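Local coordinates for protein CofB (Escherichia coli, PDB 5AX6) that is a minor pilin of the CFA/III type IVb pilus of enterotoxigenic bacteria, forms a homotrimer and probably takes part in pilus assembly, at residues V409-T412 with K418-A421. Numbering follows the deposited sequence.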
# COMPACT_ATOMS: atom_id res chain seq x y z
N VAL A 409 -41.35 -34.33 11.12
CA VAL A 409 -42.23 -35.50 11.06
C VAL A 409 -43.41 -35.35 12.00
O VAL A 409 -43.34 -34.69 13.05
CB VAL A 409 -41.48 -36.83 11.37
CG1 VAL A 409 -40.44 -37.14 10.29
CG2 VAL A 409 -40.83 -36.77 12.76
N ALA A 410 -44.52 -35.96 11.60
CA ALA A 410 -45.75 -35.94 12.37
C ALA A 410 -45.73 -37.02 13.45
O ALA A 410 -46.47 -38.00 13.38
CB ALA A 410 -46.95 -36.13 11.45
N ASP A 411 -44.85 -36.84 14.43
CA ASP A 411 -44.72 -37.84 15.49
C ASP A 411 -46.00 -37.90 16.34
O ASP A 411 -46.72 -36.92 16.47
CB ASP A 411 -43.50 -37.53 16.36
CG ASP A 411 -42.99 -38.76 17.11
OD1 ASP A 411 -43.41 -39.89 16.79
OD2 ASP A 411 -42.15 -38.58 18.02
N THR A 412 -46.27 -39.07 16.91
CA THR A 412 -47.41 -39.25 17.82
C THR A 412 -46.96 -40.08 19.01
O THR A 412 -45.87 -40.65 18.99
CB THR A 412 -48.60 -39.92 17.12
OG1 THR A 412 -48.19 -41.19 16.59
CG2 THR A 412 -49.13 -39.03 15.99
N LYS A 418 -44.86 -41.75 24.84
CA LYS A 418 -43.67 -40.94 24.61
C LYS A 418 -43.51 -40.59 23.13
O LYS A 418 -44.02 -41.29 22.26
CB LYS A 418 -42.43 -41.66 25.11
CG LYS A 418 -42.44 -41.93 26.61
CD LYS A 418 -41.17 -42.65 27.05
CE LYS A 418 -41.02 -42.64 28.57
NZ LYS A 418 -39.73 -43.26 28.99
N TYR A 419 -42.78 -39.51 22.86
CA TYR A 419 -42.48 -39.12 21.48
C TYR A 419 -41.02 -39.47 21.20
O TYR A 419 -40.11 -38.95 21.85
CB TYR A 419 -42.75 -37.63 21.26
CG TYR A 419 -44.21 -37.25 21.44
CD1 TYR A 419 -45.09 -37.24 20.35
CD2 TYR A 419 -44.72 -36.93 22.69
CE1 TYR A 419 -46.42 -36.91 20.51
CE2 TYR A 419 -46.05 -36.61 22.86
CZ TYR A 419 -46.90 -36.60 21.77
OH TYR A 419 -48.22 -36.27 21.94
N GLN A 420 -40.80 -40.38 20.25
CA GLN A 420 -39.46 -40.91 20.02
C GLN A 420 -38.66 -40.12 18.97
O GLN A 420 -37.44 -40.08 19.03
CB GLN A 420 -39.54 -42.38 19.60
CG GLN A 420 -40.09 -43.31 20.68
CD GLN A 420 -39.38 -43.16 22.02
OE1 GLN A 420 -38.19 -42.85 22.08
NE2 GLN A 420 -40.11 -43.39 23.11
N ALA A 421 -39.35 -39.48 18.03
CA ALA A 421 -38.64 -38.71 16.99
C ALA A 421 -37.88 -37.54 17.62
O ALA A 421 -38.39 -36.85 18.50
CB ALA A 421 -39.62 -38.22 15.93
O HOH W 1 -43.10 -41.65 18.91
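Asp411 OD1 is gripped by three donors: water 1 (2.8 Å), Gln435 N and, in a weak bond of 3.0 Å, Thr412 N. The water in turn accepts a hydrogen bond from the amide N of Gln420 at 2.9 Å, tying OD1 indirectly to 418-421. The direct bond belongs to Asp411 OD2, which accepts one from the amide N of Ala421 at 2.9 Å, the donor standing 47° out of the carboxylate plane. With CG anti to its own backbone N (chi1 -158°), the carboxylate is turned toward 418-421, where OD2 meets this amide. OD2 further lies near the ring plane of Tyr419, at its edge, 3.4 Å from Tyr419 CB. The same ring sets CE1 obliquely against the backbone of Thr412, 3.5 Å from Thr412 C, and also meets the ring of Tyr472. Beside the carboxylate, Ala421 CB packs on Val409 CG2 at 3.7 Å. An alanine in place of Asp411 would probably leave the amides of Ala421 and Gln435 without their acceptor and break the water-mediated link to Gln420. Past the inverse gamma turn centred on Ala410, these side-chain bonds to backbone amides pin the connection between strands 398-409 and 438-448 of the C-terminal domain, just beyond an edge strand whose sheet continues into a second subunit of the trimer.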